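Local coordinates for protein hypoxanthine-guanine phosphoribosyltransferase (Thermus thermophilus, PDB 3ACD) that probably catalyses the magnesium-dependent transfer of a phosphoribosyl group from 5-phospho-alpha-D-ribose 1-diphosphate to hypoxanthine or guanine, yielding IMP or GMP in purine salvage, at residues E102-T107 and Y159-A164; V98-D103 and L109-L114. All coordinates share one frame; numbering follows the deposited sequence.

How the interactions relate
Following the chain from the N terminus, strand 97-102 of the parallel sheet leads into both contacts, which share E102 and D103. Interaction 2 closes first: after five intervening residues, helix 109-119 runs back across the strand, so the closure encloses short strand 104-105 and the turn that follows. Interaction 1 starts from the same corner but closes only after 51 residues, in the loop between strands 156-157 and 174-175; helix segment 109-114 lies within this longer closure. One contact thus joins strand to helix in the core, the other joins the nucleotide loop to a distant loop. They touch where V105 meets L111, and both border IMP.

Interaction 1: E102-T107 and Y159-A164; sequences EDIVDT and YGLDRA. With IMP (inosinic acid), chain B.
L161 meets D103 and I104 at the corner where strand 97-102 gives way to strand 104-105, and the contact illustrates how a nucleotide site can be backed by an apolar side chain from a distant loop. The 102-107 segment belongs to the phosphoribosyl-binding signature of type I phosphoribosyltransferases. In the opposing loop, Y159 comes first, its OH hydrogen-bonded to D54. G160 then adopts backbone angles at which a side chain would jam against the preceding carbonyl oxygen.

L161 follows and carries the contact with its two methyl branches. CD1 of L161 packs 3.7 Å from CB of D103, while CD2 of L161 lies 3.9 Å from CG2 of I104. The same I104 methyl also touches the nucleotide, with CG2 of I104 3.6 Å from C4 of the IMP base. No hydrogen bond joins the two segments; the polar work is done towards IMP. With CG of D103 between its own backbone N and carbonyl carbon (chi1 53°), the carboxylate faces the ribose: O3' of IMP donates to OD1 of D103 at 2.7 Å, and O2' of IMP to OD2 of D103 at 2.9 Å. OD1 of D103 is gripped again by N of I104 at 2.6 Å, approaching 48° out of the carboxylate plane, a bond that should restrain the carboxylate from turning. Further on, the backbone N of D106 meets O3P of IMP at 2.8 Å, and T107 gives both N and OG1 to O1P.

Beyond L161, D162 and R163 carry the loop away, R163 forming a salt bridge with D167. Around the contact, I104 and L161 both lean on V156 of strand 156-157, strand 104-105 pairs with strand 132-133, and Y159 packs against helices 16-33 and 49-56.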
loop_
_atom_site.group_PDB
_atom_site.type_symbol
_atom_site.label_atom_id
_atom_site.label_comp_id
_atom_site.label_asym_id
_atom_site.label_seq_id
_atom_site.Cartn_x
_atom_site.Cartn_y
_atom_site.Cartn_z
ATOM N N GLU A 102 9.267 -5.696 -4.287
ATOM C CA GLU A 102 9.988 -5.677 -3.018
ATOM C C GLU A 102 10.453 -4.288 -2.621
ATOM O O GLU A 102 10.569 -3.406 -3.464
ATOM C CB GLU A 102 11.211 -6.594 -3.121
ATOM C CG GLU A 102 10.933 -8.037 -2.771
ATOM C CD GLU A 102 10.924 -8.263 -1.278
ATOM O OE1 GLU A 102 10.619 -7.309 -0.534
ATOM O OE2 GLU A 102 11.215 -9.398 -0.850
ATOM N N ASP A 103 10.728 -4.097 -1.333
ATOM C CA ASP A 103 11.203 -2.804 -0.863
ATOM C C ASP A 103 12.707 -2.685 -1.071
ATOM O O ASP A 103 13.175 -1.789 -1.778
ATOM C CB ASP A 103 10.843 -2.571 0.619
ATOM C CG ASP A 103 11.287 -3.708 1.546
ATOM O OD1 ASP A 103 11.779 -4.756 1.075
ATOM O OD2 ASP A 103 11.128 -3.543 2.778
ATOM N N ILE A 104 13.462 -3.604 -0.481
ATOM C CA ILE A 104 14.913 -3.577 -0.606
ATOM C C ILE A 104 15.505 -4.979 -0.529
ATOM O O ILE A 104 15.097 -5.790 0.299
ATOM C CB ILE A 104 15.537 -2.686 0.498
ATOM C CG1 ILE A 104 17.064 -2.678 0.387
ATOM C CG2 ILE A 104 15.117 -3.189 1.869
ATOM C CD1 ILE A 104 17.712 -1.646 1.300
ATOM N N VAL A 105 16.449 -5.263 -1.420
ATOM C CA VAL A 105 17.113 -6.558 -1.439
ATOM C C VAL A 105 18.437 -6.369 -0.708
ATOM O O VAL A 105 19.287 -5.574 -1.124
ATOM C CB VAL A 105 17.357 -7.049 -2.888
ATOM C CG1 VAL A 105 18.013 -8.438 -2.873
ATOM C CG2 VAL A 105 16.028 -7.104 -3.643
ATOM N N ASP A 106 18.589 -7.085 0.401
ATOM C CA ASP A 106 19.786 -6.999 1.227
ATOM C C ASP A 106 20.657 -8.217 0.946
ATOM O O ASP A 106 21.433 -8.206 -0.009
ATOM C CB ASP A 106 19.375 -6.929 2.701
ATOM C CG ASP A 106 20.548 -6.706 3.638
ATOM O OD1 ASP A 106 21.636 -6.306 3.175
ATOM O OD2 ASP A 106 20.369 -6.917 4.856
ATOM N N THR A 107 20.528 -9.267 1.755
ATOM C CA THR A 107 21.320 -10.476 1.525
ATOM C C THR A 107 20.728 -11.256 0.352
ATOM O O THR A 107 21.426 -12.029 -0.306
ATOM C CB THR A 107 21.339 -11.412 2.762
ATOM O OG1 THR A 107 20.032 -11.963 2.975
ATOM C CG2 THR A 107 21.781 -10.650 4.004
ATOM N N TYR A 159 9.538 5.889 3.332
ATOM C CA TYR A 159 8.869 5.437 2.113
ATOM C C TYR A 159 8.441 3.965 2.234
ATOM O O TYR A 159 8.680 3.159 1.331
ATOM C CB TYR A 159 9.815 5.619 0.911
ATOM C CG TYR A 159 9.147 5.538 -0.450
ATOM C CD1 TYR A 159 8.407 6.612 -0.960
ATOM C CD2 TYR A 159 9.249 4.385 -1.226
ATOM C CE1 TYR A 159 7.788 6.532 -2.216
ATOM C CE2 TYR A 159 8.635 4.294 -2.472
ATOM C CZ TYR A 159 7.906 5.366 -2.963
ATOM O OH TYR A 159 7.290 5.252 -4.191
ATOM N N GLY A 160 7.818 3.622 3.359
ATOM C CA GLY A 160 7.360 2.257 3.567
ATOM C C GLY A 160 8.265 1.394 4.429
ATOM O O GLY A 160 7.795 0.493 5.128
ATOM N N LEU A 161 9.567 1.665 4.381
ATOM C CA LEU A 161 10.532 0.898 5.159
ATOM C C LEU A 161 10.575 1.428 6.586
ATOM O O LEU A 161 10.577 2.637 6.812
ATOM C CB LEU A 161 11.920 0.971 4.511
ATOM C CG LEU A 161 12.087 0.223 3.178
ATOM C CD1 LEU A 161 11.205 0.849 2.111
ATOM C CD2 LEU A 161 13.548 0.271 2.739
ATOM N N ASP A 162 10.621 0.513 7.546
ATOM C CA ASP A 162 10.609 0.892 8.950
ATOM C C ASP A 162 11.933 0.882 9.689
ATOM O O ASP A 162 12.939 0.333 9.234
ATOM C CB ASP A 162 9.660 -0.027 9.717
ATOM C CG ASP A 162 10.234 -1.423 9.895
ATOM O OD1 ASP A 162 10.517 -2.080 8.875
ATOM O OD2 ASP A 162 10.412 -1.857 11.051
ATOM N N ARG A 163 11.886 1.507 10.857
ATOM C CA ARG A 163 12.990 1.574 11.796
ATOM C C ARG A 163 12.257 1.215 13.086
ATOM O O ARG A 163 11.653 2.072 13.729
ATOM C CB ARG A 163 13.564 2.992 11.864
ATOM C CG ARG A 163 14.712 3.133 12.843
ATOM C CD ARG A 163 15.459 4.447 12.673
ATOM N NE ARG A 163 14.587 5.612 12.798
ATOM C CZ ARG A 163 15.020 6.838 13.080
ATOM N NH1 ARG A 163 16.316 7.057 13.270
ATOM N NH2 ARG A 163 14.164 7.845 13.168
ATOM N N ALA A 164 12.274 -0.069 13.434
ATOM C CA ALA A 164 11.580 -0.554 14.625
ATOM C C ALA A 164 10.087 -0.222 14.530
ATOM O O ALA A 164 9.482 0.263 15.488
ATOM C CB ALA A 164 12.184 0.067 15.884
HETATM P P IMP B . 17.111 -9.900 2.738
HETATM O O1P IMP B . 18.382 -9.908 3.493
HETATM O O2P IMP B . 16.436 -11.351 2.822
HETATM O O3P IMP B . 17.405 -9.518 1.200
HETATM O "O5'" IMP B . 16.140 -8.783 3.396
HETATM C "C5'" IMP B . 14.731 -9.001 3.386
HETATM C "C4'" IMP B . 13.989 -7.872 4.106
HETATM O "O4'" IMP B . 14.849 -7.233 5.098
HETATM C "C3'" IMP B . 13.663 -6.723 3.125
HETATM O "O3'" IMP B . 12.498 -7.003 2.348
HETATM C "C2'" IMP B . 13.428 -5.566 4.110
HETATM O "O2'" IMP B . 12.088 -5.576 4.613
HETATM C "C1'" IMP B . 14.435 -5.857 5.236
HETATM N N9 IMP B . 15.588 -4.934 5.109
HETATM C C8 IMP B . 16.847 -5.226 4.634
HETATM N N7 IMP B . 17.598 -4.157 4.667
HETATM C C5 IMP B . 16.876 -3.125 5.151
HETATM C C6 IMP B . 17.139 -1.742 5.418
HETATM O O6 IMP B . 18.234 -1.257 5.185
HETATM N N1 IMP B . 16.124 -0.971 5.931
HETATM C C2 IMP B . 14.883 -1.510 6.192
HETATM N N3 IMP B . 14.629 -2.779 5.956
HETATM C C4 IMP B . 15.576 -3.612 5.443
#

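Interaction 2: V98-D103 and L109-L114; sequences VIVVED and LTLSYL. With IMP (inosinic acid), chain B.
V100 and L114 reach tip to tip across a strand-loop-helix unit, the first half of a beta-alpha-beta crossover in the Rossmann-like phosphoribosyltransferase fold. Helix 109-114 runs nearly antiparallel to strand 98-102, at 156°, and the dense part is apolar: CG1 of V100 lies 3.6 Å from CD2 of L114 and 4.2 Å from CD1 of L111. V44 of strand 40-45 packs on both V100 and L114.

Towards the ligand the packing thins. The aliphatic part of E102 lies along the helix, CG of E102 4.3 Å from CD1 of L111, while its carboxylate meets T110 loosely, OE2 of E102 near CG2 of T110; no hydrogen bond crosses. A fold at chi2 (-81°) brings OE1 of E102 back to take a weak bond from N of D103. Were D103 replaced by an alanine, both ribose hydroxyls would probably lose their carboxylate acceptor, and the backbone N of I104 its partner.

On the more open side, L109 is exposed, and the partly exposed T110 faces the phosphate at the helix N terminus, whose dipole may favour the anion. There O2P of IMP is gripped twice, by OG1 of T110 at 2.7 Å and by N of T110 at 2.8 Å, the latter with an N-H...O angle of 162°.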
loop_
_atom_site.group_PDB
_atom_site.type_symbol
_atom_site.label_atom_id
_atom_site.label_comp_id
_atom_site.label_asym_id
_atom_site.label_seq_id
_atom_site.Cartn_x
_atom_site.Cartn_y
_atom_site.Cartn_z
ATOM N N VAL A 98 4.033 -12.964 -13.572
ATOM C CA VAL A 98 4.177 -12.359 -12.257
ATOM C C VAL A 98 5.323 -11.368 -12.091
ATOM O O VAL A 98 6.411 -11.545 -12.642
ATOM C CB VAL A 98 4.351 -13.465 -11.184
ATOM C CG1 VAL A 98 4.468 -12.844 -9.795
ATOM C CG2 VAL A 98 3.173 -14.436 -11.243
ATOM N N ILE A 99 5.058 -10.313 -11.327
ATOM C CA ILE A 99 6.075 -9.318 -11.018
ATOM C C ILE A 99 6.067 -9.158 -9.503
ATOM O O ILE A 99 5.070 -8.729 -8.926
ATOM C CB ILE A 99 5.788 -7.933 -11.643
ATOM C CG1 ILE A 99 5.756 -8.021 -13.173
ATOM C CG2 ILE A 99 6.878 -6.947 -11.206
ATOM C CD1 ILE A 99 5.403 -6.699 -13.849
ATOM N N VAL A 100 7.171 -9.530 -8.865
ATOM C CA VAL A 100 7.298 -9.405 -7.418
ATOM C C VAL A 100 7.720 -7.965 -7.135
ATOM O O VAL A 100 8.606 -7.438 -7.802
ATOM C CB VAL A 100 8.385 -10.356 -6.865
ATOM C CG1 VAL A 100 8.532 -10.165 -5.358
ATOM C CG2 VAL A 100 8.023 -11.805 -7.184
ATOM N N VAL A 101 7.076 -7.328 -6.162
ATOM C CA VAL A 101 7.410 -5.953 -5.813
ATOM C C VAL A 101 7.962 -5.937 -4.387
ATOM O O VAL A 101 7.228 -6.140 -3.415
ATOM C CB VAL A 101 6.173 -5.031 -5.918
ATOM C CG1 VAL A 101 6.558 -3.597 -5.570
ATOM C CG2 VAL A 101 5.601 -5.094 -7.334
ATOM N N GLU A 102 9.267 -5.696 -4.287
ATOM C CA GLU A 102 9.988 -5.677 -3.018
ATOM C C GLU A 102 10.453 -4.288 -2.621
ATOM O O GLU A 102 10.569 -3.406 -3.464
ATOM C CB GLU A 102 11.211 -6.594 -3.121
ATOM C CG GLU A 102 10.933 -8.037 -2.771
ATOM C CD GLU A 102 10.924 -8.263 -1.278
ATOM O OE1 GLU A 102 10.619 -7.309 -0.534
ATOM O OE2 GLU A 102 11.215 -9.398 -0.850
ATOM N N ASP A 103 10.728 -4.097 -1.333
ATOM C CA ASP A 103 11.203 -2.804 -0.863
ATOM C C ASP A 103 12.707 -2.685 -1.071
ATOM O O ASP A 103 13.175 -1.789 -1.778
ATOM C CB ASP A 103 10.843 -2.571 0.619
ATOM C CG ASP A 103 11.287 -3.708 1.546
ATOM O OD1 ASP A 103 11.779 -4.756 1.075
ATOM O OD2 ASP A 103 11.128 -3.543 2.778
ATOM N N LEU A 109 18.308 -13.459 0.659
ATOM C CA LEU A 109 17.727 -14.707 1.146
ATOM C C LEU A 109 16.202 -14.747 1.034
ATOM O O LEU A 109 15.636 -15.719 0.531
ATOM C CB LEU A 109 18.145 -14.945 2.601
ATOM C CG LEU A 109 19.651 -15.127 2.825
ATOM C CD1 LEU A 109 19.953 -15.215 4.313
ATOM C CD2 LEU A 109 20.126 -16.382 2.104
ATOM N N THR A 110 15.536 -13.696 1.499
ATOM C CA THR A 110 14.078 -13.662 1.443
ATOM C C THR A 110 13.549 -13.754 0.017
ATOM O O THR A 110 12.667 -14.563 -0.273
ATOM C CB THR A 110 13.519 -12.387 2.096
ATOM O OG1 THR A 110 13.962 -12.320 3.456
ATOM C CG2 THR A 110 11.998 -12.410 2.080
ATOM N N LEU A 111 14.081 -12.924 -0.874
ATOM C CA LEU A 111 13.636 -12.946 -2.259
ATOM C C LEU A 111 13.902 -14.315 -2.881
ATOM O O LEU A 111 13.087 -14.818 -3.656
ATOM C CB LEU A 111 14.343 -11.850 -3.065
ATOM C CG LEU A 111 13.970 -11.731 -4.547
ATOM C CD1 LEU A 111 12.461 -11.562 -4.697
ATOM C CD2 LEU A 111 14.703 -10.545 -5.162
ATOM N N SER A 112 15.040 -14.916 -2.539
ATOM C CA SER A 112 15.389 -16.230 -3.067
ATOM C C SER A 112 14.320 -17.255 -2.683
ATOM O O SER A 112 13.863 -18.034 -3.520
ATOM C CB SER A 112 16.749 -16.678 -2.527
ATOM O OG SER A 112 17.126 -17.920 -3.095
ATOM N N TYR A 113 13.927 -17.248 -1.415
ATOM C CA TYR A 113 12.902 -18.166 -0.933
ATOM C C TYR A 113 11.585 -17.892 -1.651
ATOM O O TYR A 113 10.911 -18.814 -2.113
ATOM C CB TYR A 113 12.696 -18.000 0.574
ATOM C CG TYR A 113 11.576 -18.853 1.125
ATOM C CD1 TYR A 113 11.718 -20.236 1.241
ATOM C CD2 TYR A 113 10.361 -18.282 1.506
ATOM C CE1 TYR A 113 10.677 -21.030 1.724
ATOM C CE2 TYR A 113 9.313 -19.067 1.989
ATOM C CZ TYR A 113 9.479 -20.439 2.095
ATOM O OH TYR A 113 8.449 -21.217 2.571
ATOM N N LEU A 114 11.221 -16.617 -1.740
ATOM C CA LEU A 114 9.980 -16.230 -2.396
ATOM C C LEU A 114 9.932 -16.687 -3.850
ATOM O O LEU A 114 8.918 -17.222 -4.299
ATOM C CB LEU A 114 9.790 -14.711 -2.322
ATOM C CG LEU A 114 8.514 -14.161 -2.969
ATOM C CD1 LEU A 114 7.295 -14.812 -2.326
ATOM C CD2 LEU A 114 8.459 -12.644 -2.809
HETATM P P IMP B . 17.111 -9.900 2.738
HETATM O O1P IMP B . 18.382 -9.908 3.493
HETATM O O2P IMP B . 16.436 -11.351 2.822
HETATM O O3P IMP B . 17.405 -9.518 1.200
HETATM O "O5'" IMP B . 16.140 -8.783 3.396
HETATM C "C5'" IMP B . 14.731 -9.001 3.386
HETATM C "C4'" IMP B . 13.989 -7.872 4.106
HETATM O "O4'" IMP B . 14.849 -7.233 5.098
HETATM C "C3'" IMP B . 13.663 -6.723 3.125
HETATM O "O3'" IMP B . 12.498 -7.003 2.348
HETATM C "C2'" IMP B . 13.428 -5.566 4.110
HETATM O "O2'" IMP B . 12.088 -5.576 4.613
HETATM C "C1'" IMP B . 14.435 -5.857 5.236
HETATM N N9 IMP B . 15.588 -4.934 5.109
HETATM C C8 IMP B . 16.847 -5.226 4.634
HETATM N N7 IMP B . 17.598 -4.157 4.667
HETATM C C5 IMP B . 16.876 -3.125 5.151
HETATM C C6 IMP B . 17.139 -1.742 5.418
HETATM O O6 IMP B . 18.234 -1.257 5.185
HETATM N N1 IMP B . 16.124 -0.971 5.931
HETATM C C2 IMP B . 14.883 -1.510 6.192
HETATM N N3 IMP B . 14.629 -2.779 5.956
HETATM C C4 IMP B . 15.576 -3.612 5.443
#